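Local coordinates for kcn28 (Kitasatospora, PDB 6J31), which adopts the two-domain GT-B fold, with a Rossmann-like unit in each half, and holds (2E,2'E)-3,3'-(1,2-phenylene)di(prop-2-enoic acid) in a pocket, at residues Glu23-Leu28 with Val35-Asp40; Gly87-Leu92 with Arg114-Asn119; Pro123-Ser128 with Asp388-Gln393; Arg191-Asp196 with Glu310-Gly315. All coordinates share one frame; numbering follows the deposited sequence.

Contact 1. Residues Glu23-Leu28 with Val35-Asp40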
loop_
_atom_site.group_PDB
_atom_site.type_symbol
_atom_site.label_atom_id
_atom_site.label_comp_id
_atom_site.label_asym_id
_atom_site.label_seq_id
_atom_site.Cartn_x
_atom_site.Cartn_y
_atom_site.Cartn_z
ATOM N N GLU A 23 -5.887 10.062 -6.264
ATOM C CA GLU A 23 -6.310 11.424 -5.965
ATOM C C GLU A 23 -5.203 12.427 -6.245
ATOM O O GLU A 23 -5.488 13.580 -6.591
ATOM C CB GLU A 23 -6.779 11.529 -4.516
ATOM C CG GLU A 23 -8.064 10.759 -4.237
ATOM C CD GLU A 23 -9.137 11.008 -5.282
ATOM O OE1 GLU A 23 -9.371 12.186 -5.638
ATOM O OE2 GLU A 23 -9.746 10.020 -5.748
ATOM N N LEU A 24 -3.942 12.016 -6.102
ATOM C CA LEU A 24 -2.847 12.904 -6.469
ATOM C C LEU A 24 -2.845 13.178 -7.970
ATOM O O LEU A 24 -2.696 14.330 -8.396
ATOM C CB LEU A 24 -1.514 12.304 -6.018
ATOM C CG LEU A 24 -0.236 13.047 -6.415
ATOM C CD1 LEU A 24 -0.324 14.486 -5.953
ATOM C CD2 LEU A 24 0.983 12.377 -5.803
ATOM N N ILE A 25 -3.032 12.136 -8.786
ATOM C CA ILE A 25 -3.062 12.327 -10.234
ATOM C C ILE A 25 -4.268 13.162 -10.634
ATOM O O ILE A 25 -4.171 14.051 -11.489
ATOM C CB ILE A 25 -3.060 10.970 -10.963
ATOM C CG1 ILE A 25 -1.894 10.097 -10.492
ATOM C CG2 ILE A 25 -2.984 11.193 -12.462
ATOM C CD1 ILE A 25 -0.538 10.700 -10.773
ATOM N N ARG A 26 -5.421 12.892 -10.019
ATOM C CA ARG A 26 -6.620 13.674 -10.292
ATOM C C ARG A 26 -6.399 15.148 -9.976
ATOM O O ARG A 26 -6.851 16.024 -10.722
ATOM C CB ARG A 26 -7.787 13.120 -9.481
ATOM C CG ARG A 26 -9.144 13.556 -9.979
ATOM C CD ARG A 26 -10.220 13.297 -8.937
ATOM N NE ARG A 26 -10.241 11.900 -8.514
ATOM C CZ ARG A 26 -10.654 10.890 -9.272
ATOM N NH1 ARG A 26 -11.069 11.107 -10.511
ATOM N NH2 ARG A 26 -10.640 9.656 -8.791
ATOM N N GLU A 27 -5.707 15.440 -8.870
ATOM C CA GLU A 27 -5.427 16.826 -8.513
ATOM C C GLU A 27 -4.500 17.490 -9.523
ATOM O O GLU A 27 -4.698 18.657 -9.880
ATOM C CB GLU A 27 -4.822 16.899 -7.109
ATOM C CG GLU A 27 -4.316 18.288 -6.726
ATOM C CD GLU A 27 -5.422 19.330 -6.636
ATOM O OE1 GLU A 27 -6.600 18.951 -6.449
ATOM O OE2 GLU A 27 -5.111 20.534 -6.776
ATOM N N LEU A 28 -3.468 16.773 -9.978
ATOM C CA LEU A 28 -2.561 17.343 -10.970
ATOM C C LEU A 28 -3.287 17.626 -12.277
ATOM O O LEU A 28 -3.041 18.651 -12.923
ATOM C CB LEU A 28 -1.382 16.397 -11.201
ATOM C CG LEU A 28 -0.453 16.215 -9.997
ATOM C CD1 LEU A 28 0.529 15.078 -10.229
ATOM C CD2 LEU A 28 0.286 17.520 -9.684
ATOM N N VAL A 35 -1.202 15.165 -17.932
ATOM C CA VAL A 35 -0.698 14.026 -17.178
ATOM C C VAL A 35 -0.889 12.772 -18.017
ATOM O O VAL A 35 -2.008 12.467 -18.451
ATOM C CB VAL A 35 -1.396 13.890 -15.816
ATOM C CG1 VAL A 35 -0.772 12.756 -15.016
ATOM C CG2 VAL A 35 -1.309 15.194 -15.053
ATOM N N THR A 36 0.204 12.063 -18.274
ATOM C CA THR A 36 0.144 10.741 -18.877
ATOM C C THR A 36 0.451 9.712 -17.799
ATOM O O THR A 36 1.240 9.972 -16.885
ATOM C CB THR A 36 1.120 10.597 -20.051
ATOM O OG1 THR A 36 2.455 10.893 -19.625
ATOM C CG2 THR A 36 0.721 11.552 -21.178
ATOM N N TYR A 37 -0.206 8.560 -17.884
ATOM C CA TYR A 37 -0.098 7.521 -16.866
ATOM C C TYR A 37 0.210 6.203 -17.565
ATOM O O TYR A 37 -0.654 5.637 -18.242
ATOM C CB TYR A 37 -1.386 7.442 -16.043
ATOM C CG TYR A 37 -1.291 6.655 -14.755
ATOM C CD1 TYR A 37 -0.320 5.675 -14.570
ATOM C CD2 TYR A 37 -2.171 6.904 -13.712
ATOM C CE1 TYR A 37 -0.241 4.963 -13.392
ATOM C CE2 TYR A 37 -2.098 6.196 -12.531
ATOM C CZ TYR A 37 -1.131 5.230 -12.376
ATOM O OH TYR A 37 -1.056 4.526 -11.195
ATOM N N ALA A 38 1.434 5.716 -17.388
ATOM C CA ALA A 38 1.869 4.462 -17.985
ATOM C C ALA A 38 1.590 3.320 -17.020
ATOM O O ALA A 38 2.061 3.336 -15.877
ATOM C CB ALA A 38 3.354 4.514 -18.340
ATOM N N ASN A 39 0.818 2.337 -17.475
ATOM C CA ASN A 39 0.528 1.167 -16.664
ATOM C C ASN A 39 -0.009 0.068 -17.570
ATOM O O ASN A 39 -0.325 0.299 -18.740
ATOM C CB ASN A 39 -0.456 1.500 -15.542
ATOM C CG ASN A 39 -0.222 0.662 -14.306
ATOM O OD1 ASN A 39 0.197 -0.494 -14.394
ATOM N ND2 ASN A 39 -0.454 1.253 -13.140
ATOM N N ASP A 40 -0.111 -1.131 -17.008
ATOM C CA ASP A 40 -0.630 -2.269 -17.751
ATOM C C ASP A 40 -2.103 -2.043 -18.091
ATOM O O ASP A 40 -2.842 -1.460 -17.295
ATOM C CB ASP A 40 -0.456 -3.551 -16.937
ATOM C CG ASP A 40 -0.797 -4.807 -17.728
ATOM O OD1 ASP A 40 -2.001 -5.057 -17.954
ATOM O OD2 ASP A 40 0.136 -5.551 -18.111
#

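Contact 2. Residues Gly87-Leu92 with Arg114-Asn119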
loop_
_atom_site.group_PDB
_atom_site.type_symbol
_atom_site.label_atom_id
_atom_site.label_comp_id
_atom_site.label_asym_id
_atom_site.label_seq_id
_atom_site.Cartn_x
_atom_site.Cartn_y
_atom_site.Cartn_z
ATOM N N GLY A 87 11.660 -5.579 -19.173
ATOM C CA GLY A 87 10.607 -5.375 -20.158
ATOM C C GLY A 87 10.025 -3.971 -20.157
ATOM O O GLY A 87 9.567 -3.479 -21.194
ATOM N N MET A 88 9.954 -3.341 -18.982
ATOM C CA MET A 88 9.295 -2.041 -18.877
ATOM C C MET A 88 10.084 -0.943 -19.583
ATOM O O MET A 88 9.508 -0.116 -20.300
ATOM C CB MET A 88 9.082 -1.681 -17.407
ATOM C CG MET A 88 8.179 -0.486 -17.186
ATOM S SD MET A 88 8.146 0.056 -15.467
ATOM C CE MET A 88 7.572 -1.414 -14.625
ATOM N N LEU A 89 11.400 -0.914 -19.388
ATOM C CA LEU A 89 12.194 0.220 -19.859
ATOM C C LEU A 89 12.086 0.455 -21.361
ATOM O O LEU A 89 11.827 1.603 -21.760
ATOM C CB LEU A 89 13.645 0.036 -19.408
ATOM C CG LEU A 89 14.642 1.084 -19.890
ATOM C CD1 LEU A 89 14.216 2.474 -19.449
ATOM C CD2 LEU A 89 16.010 0.740 -19.328
ATOM N N PRO A 90 12.247 -0.548 -22.239
ATOM C CA PRO A 90 12.101 -0.261 -23.677
ATOM C C PRO A 90 10.702 0.194 -24.052
ATOM O O PRO A 90 10.548 1.026 -24.954
ATOM C CB PRO A 90 12.468 -1.592 -24.345
ATOM C CG PRO A 90 12.268 -2.619 -23.300
ATOM C CD PRO A 90 12.572 -1.964 -21.998
ATOM N N GLN A 91 9.673 -0.335 -23.391
ATOM C CA GLN A 91 8.318 0.123 -23.677
ATOM C C GLN A 91 8.130 1.577 -23.276
ATOM O O GLN A 91 7.556 2.364 -24.036
ATOM C CB GLN A 91 7.306 -0.767 -22.971
ATOM C CG GLN A 91 7.362 -2.199 -23.433
ATOM C CD GLN A 91 6.310 -3.043 -22.775
ATOM O OE1 GLN A 91 5.126 -2.899 -23.062
ATOM N NE2 GLN A 91 6.734 -3.948 -21.903
ATOM N N LEU A 92 8.634 1.958 -22.101
ATOM C CA LEU A 92 8.569 3.355 -21.690
ATOM C C LEU A 92 9.368 4.239 -22.635
ATOM O O LEU A 92 8.938 5.349 -22.969
ATOM C CB LEU A 92 9.086 3.500 -20.262
ATOM C CG LEU A 92 8.246 2.880 -19.150
ATOM C CD1 LEU A 92 8.908 3.155 -17.820
ATOM C CD2 LEU A 92 6.829 3.428 -19.174
ATOM N N ARG A 114 12.868 5.858 -13.600
ATOM C CA ARG A 114 14.001 6.672 -13.169
ATOM C C ARG A 114 15.203 6.475 -14.085
ATOM O O ARG A 114 15.893 7.443 -14.426
ATOM C CB ARG A 114 14.385 6.344 -11.730
ATOM C CG ARG A 114 15.608 7.096 -11.249
ATOM C CD ARG A 114 16.055 6.623 -9.877
ATOM N NE ARG A 114 17.173 7.417 -9.376
ATOM C CZ ARG A 114 17.852 7.153 -8.264
ATOM N NH1 ARG A 114 17.552 6.096 -7.522
ATOM N NH2 ARG A 114 18.843 7.951 -7.897
ATOM N N VAL A 115 15.454 5.231 -14.508
ATOM C CA VAL A 115 16.540 4.977 -15.451
ATOM C C VAL A 115 16.316 5.779 -16.719
ATOM O O VAL A 115 17.236 6.411 -17.251
ATOM C CB VAL A 115 16.649 3.470 -15.751
ATOM C CG1 VAL A 115 17.702 3.210 -16.829
ATOM C CG2 VAL A 115 16.954 2.683 -14.483
ATOM N N LEU A 116 15.072 5.794 -17.198
ATOM C CA LEU A 116 14.728 6.578 -18.372
ATOM C C LEU A 116 14.943 8.064 -18.106
ATOM O O LEU A 116 15.501 8.783 -18.944
ATOM C CB LEU A 116 13.273 6.291 -18.748
ATOM C CG LEU A 116 12.824 6.331 -20.207
ATOM C CD1 LEU A 116 11.394 6.835 -20.350
ATOM C CD2 LEU A 116 13.793 7.096 -21.086
ATOM N N ALA A 117 14.542 8.530 -16.921
ATOM C CA ALA A 117 14.715 9.936 -16.575
ATOM C C ALA A 117 16.189 10.309 -16.519
ATOM O O ALA A 117 16.575 11.413 -16.918
ATOM C CB ALA A 117 14.025 10.237 -15.246
ATOM N N MET A 118 17.027 9.406 -16.009
ATOM C CA MET A 118 18.461 9.668 -15.975
ATOM C C MET A 118 19.043 9.762 -17.385
ATOM O O MET A 118 19.891 10.621 -17.654
ATOM C CB MET A 118 19.158 8.581 -15.159
ATOM C CG MET A 118 18.942 8.734 -13.656
ATOM S SD MET A 118 19.303 7.244 -12.713
ATOM C CE MET A 118 21.088 7.355 -12.593
ATOM N N ASN A 119 18.577 8.909 -18.303
ATOM C CA ASN A 119 19.061 8.951 -19.682
ATOM C C ASN A 119 18.759 10.295 -20.342
ATOM O O ASN A 119 19.585 10.826 -21.091
ATOM C CB ASN A 119 18.432 7.820 -20.501
ATOM C CG ASN A 119 18.974 6.441 -20.144
ATOM O OD1 ASN A 119 20.032 6.308 -19.537
ATOM N ND2 ASN A 119 18.241 5.404 -20.532
#

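Contact 3. Residues Pro123-Ser128 with Asp388-Gln393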
loop_
_atom_site.group_PDB
_atom_site.type_symbol
_atom_site.label_atom_id
_atom_site.label_comp_id
_atom_site.label_asym_id
_atom_site.label_seq_id
_atom_site.Cartn_x
_atom_site.Cartn_y
_atom_site.Cartn_z
ATOM N N PRO A 123 13.990 15.324 -14.408
ATOM C CA PRO A 123 13.828 15.013 -12.981
ATOM C C PRO A 123 12.765 13.945 -12.762
ATOM O O PRO A 123 11.801 13.828 -13.522
ATOM C CB PRO A 123 13.417 16.355 -12.358
ATOM C CG PRO A 123 12.947 17.200 -13.495
ATOM C CD PRO A 123 13.648 16.719 -14.730
ATOM N N SER A 124 12.975 13.140 -11.716
ATOM C CA SER A 124 12.074 12.063 -11.335
ATOM C C SER A 124 11.745 12.145 -9.847
ATOM O O SER A 124 12.558 12.599 -9.036
ATOM C CB SER A 124 12.682 10.691 -11.659
ATOM O OG SER A 124 13.790 10.409 -10.820
ATOM N N ILE A 125 10.528 11.726 -9.501
ATOM C CA ILE A 125 10.050 11.693 -8.120
ATOM C C ILE A 125 9.412 10.337 -7.863
ATOM O O ILE A 125 8.470 9.952 -8.564
ATOM C CB ILE A 125 9.039 12.814 -7.822
ATOM C CG1 ILE A 125 9.618 14.181 -8.176
ATOM C CG2 ILE A 125 8.601 12.757 -6.360
ATOM C CD1 ILE A 125 8.590 15.275 -8.182
ATOM N N GLN A 126 9.896 9.631 -6.848
ATOM C CA GLN A 126 9.283 8.370 -6.464
ATOM C C GLN A 126 7.999 8.620 -5.681
ATOM O O GLN A 126 7.923 9.543 -4.863
ATOM C CB GLN A 126 10.249 7.542 -5.621
ATOM C CG GLN A 126 9.700 6.197 -5.186
ATOM C CD GLN A 126 10.432 5.649 -3.976
ATOM O OE1 GLN A 126 10.330 6.198 -2.877
ATOM N NE2 GLN A 126 11.197 4.584 -4.175
ATOM N N ILE A 127 6.983 7.806 -5.952
ATOM C CA ILE A 127 5.731 7.809 -5.203
ATOM C C ILE A 127 5.664 6.481 -4.459
ATOM O O ILE A 127 5.424 5.433 -5.068
ATOM C CB ILE A 127 4.512 7.997 -6.119
ATOM C CG1 ILE A 127 4.737 9.162 -7.084
ATOM C CG2 ILE A 127 3.250 8.239 -5.293
ATOM C CD1 ILE A 127 4.713 10.530 -6.424
ATOM N N SER A 128 5.890 6.513 -3.145
ATOM C CA SER A 128 5.945 5.289 -2.351
ATOM C C SER A 128 4.614 5.050 -1.661
ATOM O O SER A 128 4.187 5.892 -0.856
ATOM C CB SER A 128 7.060 5.368 -1.318
ATOM O OG SER A 128 7.026 4.229 -0.477
ATOM N N ASP A 388 1.900 20.319 -4.800
ATOM C CA ASP A 388 2.757 21.502 -4.767
ATOM C C ASP A 388 4.227 21.129 -4.926
ATOM O O ASP A 388 4.978 21.820 -5.623
ATOM C CB ASP A 388 2.543 22.283 -3.473
ATOM C CG ASP A 388 1.164 22.912 -3.390
ATOM O OD1 ASP A 388 0.447 22.933 -4.415
ATOM O OD2 ASP A 388 0.799 23.389 -2.294
ATOM N N LEU A 389 4.658 20.039 -4.283
ATOM C CA LEU A 389 6.051 19.617 -4.401
ATOM C C LEU A 389 6.384 19.176 -5.823
ATOM O O LEU A 389 7.485 19.443 -6.319
ATOM C CB LEU A 389 6.349 18.499 -3.405
ATOM C CG LEU A 389 6.434 18.955 -1.950
ATOM C CD1 LEU A 389 6.741 17.779 -1.036
ATOM C CD2 LEU A 389 7.483 20.048 -1.812
ATOM N N ILE A 390 5.450 18.498 -6.488
ATOM C CA ILE A 390 5.675 18.072 -7.865
ATOM C C ILE A 390 5.772 19.280 -8.788
ATOM O O ILE A 390 6.599 19.316 -9.709
ATOM C CB ILE A 390 4.563 17.104 -8.306
ATOM C CG1 ILE A 390 4.675 15.784 -7.543
ATOM C CG2 ILE A 390 4.636 16.851 -9.805
ATOM C CD1 ILE A 390 3.379 15.000 -7.474
ATOM N N GLU A 391 4.927 20.285 -8.567
ATOM C CA GLU A 391 4.962 21.473 -9.408
ATOM C C GLU A 391 6.267 22.251 -9.270
ATOM O O GLU A 391 6.634 22.973 -10.201
ATOM C CB GLU A 391 3.758 22.362 -9.098
ATOM C CG GLU A 391 2.481 21.838 -9.733
ATOM C CD GLU A 391 1.285 22.737 -9.512
ATOM O OE1 GLU A 391 1.213 23.406 -8.459
ATOM O OE2 GLU A 391 0.425 22.789 -10.415
ATOM N N ARG A 392 6.978 22.111 -8.143
ATOM C CA ARG A 392 8.284 22.753 -7.994
ATOM C C ARG A 392 9.290 22.209 -8.994
ATOM O O ARG A 392 10.264 22.893 -9.331
ATOM C CB ARG A 392 8.823 22.546 -6.573
ATOM C CG ARG A 392 8.096 23.297 -5.466
ATOM C CD ARG A 392 8.447 24.781 -5.393
ATOM N NE ARG A 392 9.873 25.004 -5.188
ATOM C CZ ARG A 392 10.488 26.175 -5.336
ATOM N NH1 ARG A 392 9.808 27.258 -5.692
ATOM N NH2 ARG A 392 11.800 26.263 -5.132
ATOM N N GLN A 393 9.085 20.975 -9.462
ATOM C CA GLN A 393 9.962 20.358 -10.446
ATOM C C GLN A 393 9.628 20.758 -11.878
ATOM O O GLN A 393 10.409 20.450 -12.785
ATOM C CB GLN A 393 9.901 18.834 -10.323
ATOM C CG GLN A 393 10.550 18.291 -9.066
ATOM C CD GLN A 393 11.961 18.801 -8.888
ATOM O OE1 GLN A 393 12.757 18.795 -9.825
ATOM N NE2 GLN A 393 12.274 19.265 -7.683
#

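Contact 4. Residues Arg191-Asp196 with Glu310-Gly315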
loop_
_atom_site.group_PDB
_atom_site.type_symbol
_atom_site.label_atom_id
_atom_site.label_comp_id
_atom_site.label_asym_id
_atom_site.label_seq_id
_atom_site.Cartn_x
_atom_site.Cartn_y
_atom_site.Cartn_z
ATOM N N ARG A 191 4.427 9.969 9.250
ATOM C CA ARG A 191 5.706 9.596 9.848
ATOM C C ARG A 191 5.524 8.565 10.959
ATOM O O ARG A 191 6.413 7.737 11.181
ATOM C CB ARG A 191 6.452 10.838 10.358
ATOM C CG ARG A 191 6.033 11.336 11.742
ATOM C CD ARG A 191 6.876 12.518 12.269
ATOM N NE ARG A 191 7.090 13.579 11.284
ATOM C CZ ARG A 191 8.185 13.708 10.542
ATOM N NH1 ARG A 191 9.185 12.840 10.662
ATOM N NH2 ARG A 191 8.279 14.704 9.672
ATOM N N PHE A 192 4.379 8.574 11.648
ATOM C CA PHE A 192 4.184 7.605 12.722
ATOM C C PHE A 192 3.903 6.193 12.212
ATOM O O PHE A 192 3.815 5.272 13.033
ATOM C CB PHE A 192 3.075 8.061 13.684
ATOM C CG PHE A 192 1.709 8.199 13.061
ATOM C CD1 PHE A 192 0.940 7.081 12.772
ATOM C CD2 PHE A 192 1.172 9.450 12.815
ATOM C CE1 PHE A 192 -0.320 7.211 12.214
ATOM C CE2 PHE A 192 -0.090 9.587 12.259
ATOM C CZ PHE A 192 -0.836 8.466 11.957
ATOM N N LEU A 193 3.742 6.001 10.900
ATOM C CA LEU A 193 3.648 4.672 10.301
ATOM C C LEU A 193 4.927 4.265 9.580
ATOM O O LEU A 193 4.950 3.216 8.929
ATOM C CB LEU A 193 2.466 4.600 9.328
ATOM C CG LEU A 193 1.065 4.651 9.941
ATOM C CD1 LEU A 193 -0.022 4.409 8.892
ATOM C CD2 LEU A 193 0.952 3.653 11.093
ATOM N N GLN A 194 5.998 5.052 9.713
ATOM C CA GLN A 194 7.278 4.745 9.094
ATOM C C GLN A 194 8.218 4.188 10.145
ATOM O O GLN A 194 8.582 4.916 11.081
ATOM C CB GLN A 194 7.885 5.991 8.456
ATOM C CG GLN A 194 9.366 5.853 8.088
ATOM C CD GLN A 194 9.587 5.005 6.842
ATOM O OE1 GLN A 194 9.022 5.280 5.785
ATOM N NE2 GLN A 194 10.417 3.982 6.960
ATOM N N PRO A 195 8.627 2.928 10.053
ATOM C CA PRO A 195 9.608 2.410 11.010
ATOM C C PRO A 195 10.932 3.144 10.854
ATOM O O PRO A 195 11.347 3.480 9.742
ATOM C CB PRO A 195 9.732 0.927 10.636
ATOM C CG PRO A 195 8.529 0.623 9.795
ATOM C CD PRO A 195 8.153 1.900 9.117
ATOM N N ASP A 196 11.576 3.414 11.988
ATOM C CA ASP A 196 12.868 4.099 12.035
ATOM C C ASP A 196 12.842 5.405 11.245
ATOM O O ASP A 196 13.728 5.692 10.438
ATOM C CB ASP A 196 13.988 3.184 11.531
ATOM C CG ASP A 196 14.174 1.956 12.395
ATOM O OD1 ASP A 196 14.271 2.102 13.630
ATOM O OD2 ASP A 196 14.221 0.842 11.838
ATOM N N GLU A 310 -6.971 3.319 6.478
ATOM C CA GLU A 310 -8.424 3.444 6.496
ATOM C C GLU A 310 -8.973 3.319 7.915
ATOM O O GLU A 310 -9.934 4.011 8.279
ATOM C CB GLU A 310 -9.056 2.406 5.575
ATOM C CG GLU A 310 -9.200 2.883 4.140
ATOM C CD GLU A 310 -9.620 1.775 3.201
ATOM O OE1 GLU A 310 -9.591 0.598 3.619
ATOM O OE2 GLU A 310 -9.994 2.083 2.050
ATOM N N GLY A 311 -8.380 2.439 8.727
ATOM C CA GLY A 311 -8.781 2.353 10.123
ATOM C C GLY A 311 -8.494 3.634 10.884
ATOM O O GLY A 311 -9.336 4.117 11.646
ATOM N N LEU A 312 -7.301 4.197 10.682
ATOM C CA LEU A 312 -6.935 5.454 11.326
ATOM C C LEU A 312 -7.863 6.583 10.902
ATOM O O LEU A 312 -8.323 7.368 11.739
ATOM C CB LEU A 312 -5.490 5.807 10.977
ATOM C CG LEU A 312 -4.396 5.005 11.672
ATOM C CD1 LEU A 312 -3.042 5.342 11.082
ATOM C CD2 LEU A 312 -4.419 5.312 13.149
ATOM N N PHE A 313 -8.159 6.673 9.604
ATOM C CA PHE A 313 -9.018 7.745 9.113
ATOM C C PHE A 313 -10.404 7.673 9.742
ATOM O O PHE A 313 -10.997 8.706 10.073
ATOM C CB PHE A 313 -9.108 7.676 7.588
ATOM C CG PHE A 313 -9.966 8.748 6.981
ATOM C CD1 PHE A 313 -9.490 10.043 6.843
ATOM C CD2 PHE A 313 -11.251 8.459 6.545
ATOM C CE1 PHE A 313 -10.285 11.032 6.284
ATOM C CE2 PHE A 313 -12.049 9.441 5.985
ATOM C CZ PHE A 313 -11.566 10.728 5.854
ATOM N N SER A 314 -10.923 6.464 9.934
ATOM C CA SER A 314 -12.238 6.260 10.520
ATOM C C SER A 314 -12.215 6.221 12.042
ATOM O O SER A 314 -13.279 6.120 12.657
ATOM C CB SER A 314 -12.849 4.964 9.986
ATOM O OG SER A 314 -13.045 5.041 8.586
ATOM N N GLY A 315 -11.039 6.289 12.662
ATOM C CA GLY A 315 -10.941 6.211 14.107
ATOM C C GLY A 315 -11.464 4.905 14.668
ATOM O O GLY A 315 -12.217 4.902 15.645
#

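Contact 1. Residues Glu23-Leu28 with Val35-Asp40
Ile25 and Val35 meet inside a beta-alpha-beta unit of the N-terminal Rossmann-like domain, where helix 22-30 leads back over the sheet from strand 6-10 to strand 34-39. The helix runs nearly antiparallel to its following strand, at 151°, and the short axes approach to 9.6 Å, the usual separation when one layer of aliphatic side chains fills the space between. The two beta-branched residues lie slantwise to each other, and a single methyl from each makes the touch: CG2 of Ile25 sits 3.7 Å from CG1 of Val35. Both methyls stand anti to the backbone N of their own residue (Val35 chi1 -176°), which leaves the second branch of each for another neighbour. CG2 of Val35 turns to the following helical turn and lies 4.0 Å from Leu28 CB, whereas CG1 of Ile25 reaches the Tyr37 ring, 4.4 Å from CE2, approaching at a slant. Ile25 thus bridges two strand residues that point to the same side of the sheet, and Met9 of strand 6-10 touches both it and Tyr37. Leu24 and Leu28 lean on Ala386 and Ala387 of helix 382-391. Toward the surface, Arg26 grips Glu23 side-on in a salt bridge, NE to OE1 at 3.0 Å and NH2 to OE2 at 3.2 Å, with the carboxylate oxygens lying in the guanidinium plane.

Contact 2. Residues Gly87-Leu92 with Arg114-Asn119
Leu89 and Leu116 are the main partners where two helices of the N-terminal Rossmann-like domain pack, helix 74-96 against helix 112-120. Their CA atoms, 7.0 Å apart, mark the nearest backbone approach of segments whose axes come within 10.1 Å and cross at -46°. Leu89 spreads its two methyls over two consecutive residues of the partner helix: CD1 lies 4.0 Å from CB of Leu116, and CD2 lies 3.9 Å from CG1 of Val115. The fork gets there because CG is anti to the backbone N (chi1 176°), carrying the branch outward from a CB that does not itself point at the other helix. Against Val115 the side chain stands almost at a right angle; against Leu116 it slants. One turn on from Leu89, Leu92 CB lies 4.1 Å from Leu116 CD1, which also comes near the Leu92 carbonyl, so that methyl meets backbone as well as side-chain atoms of Leu92.

Helix 112-120 is the connection between parallel strands 103-107 and 124-128, a beta-alpha-beta crossover. While Leu116 faces helix 74-96, it also touches Phe104 of strand 103-107, and Val115 meets Leu178 of helix 177-180. Helix 74-96 is kinked at Pro90, whose nitrogen has no hydrogen to give to the preceding turn. Beside the kink, Gln91 NE2 donates to Gly87 O at 3.0 Å from above the carbonyl plane, and its OE1 accepts the backbone N-H of Thr58, which fixes the rotation of the amide.

Contact 3. Residues Pro123-Ser128 with Asp388-Gln393
Ile125 lodges its CD1 methyl between Ile390 and Gln393, 4.0 Å from CG1 of the former and 3.7 Å from CG of the latter. Both partners lie at a slant to the isoleucine side chain, and its one terminal methyl serves two residues three apart in sequence. Gln393 makes the contact with its aliphatic base as well as its amide. Its chi1 (-70°), with CG anti to the carbonyl carbon, sets CG against Ile125; the bend at chi2 (-52°) then carries the amide past Pro123. There OE1 rests 3.6 Å from CB of the proline ring, a van der Waals contact between a polar atom and aliphatic carbon, the two side chains sliding by each other in opposite directions. A backbone bond from Gln393 N to Ile390 O, 3.0 Å, ties the two partners of Ile125 to each other.

Although the two segments lie some 260 residues apart in sequence, the contact belongs to a hallmark of GT-B proteins: the C-terminal helix, here 382-391, returns across to pack on the N-terminal domain. It lies over strand 124-128 and its neighbours, for Ile390 also touches Leu105 of strand 103-107 and Leu186 of strand 185-187. Farther out, the other side of the helix is pinned by charge. Arg31 NH1 forms salt bridges with both Asp388 OD1 and Glu391 OE1, and the remaining carboxylate oxygen of Glu391, OE2, is hydrogen-bonded to His33 NE2.

Contact 4. Residues Arg191-Asp196 with Glu310-Gly315
Leu193 and Leu312 have the nearest CA atoms across this contact, yet these are 10.7 Å apart, so long side chains must span the space between a short 3-10 turn at 191-193 and helix 305-314. The helical segment leaves its last turn through a Schellman motif, in which Gly315 takes positive phi and its N bonds back to Leu312 O at 3.1 Å. On the other side the 3-10 turn is tied by Gln194 N to Arg191 O.

One methyl, Leu312 CD1, receives both partners. It lies in the plane of the Phe192 ring, against the edge, 3.5 Å from CE1, and it meets Leu193 CD1 tip to tip at 3.8 Å. Phe192 aims its ring there with CG between the backbone N and the carbonyl carbon (chi1 62°). Leu373 and Leu377 of helix 364-378 also pack on Leu312. Past the turn, Gln194 NE2 reaches a lone pair of Pro195 O at 3.0 Å and also bonds Val132 O. Since segment 191-196 follows strand 185-187 of the N-terminal sheet whereas helix 305-314 belongs to the C-terminal domain, this is an apolar interdomain contact of the GT-B fold.

How the contacts relate
Contacts 1 to 3 all belong to the half of the molecule built round the N-terminal sheet, and they touch one another in turn. Ile390 CD1 of contact 3 packs on Leu24 and Leu28 of contact 1, Ala38 of contact 1 meets Leu92 of contact 2, and Ser124 of contact 3 lies on Ala117 of contact 2. Contacts 1 and 2 are buried, and their side chains meet through aliphatic or aromatic carbon alone, whereas contact 3, only partly buried, brings an amide against a proline. Contact 4 stands apart, about 7 Å from contact 3 at the nearest atoms; although small, it too is largely buried. Contact 3 brings the end of the chain back to the N-terminal sheet, contact 4 joins the two domains, and contacts 1 and 2 lie within one.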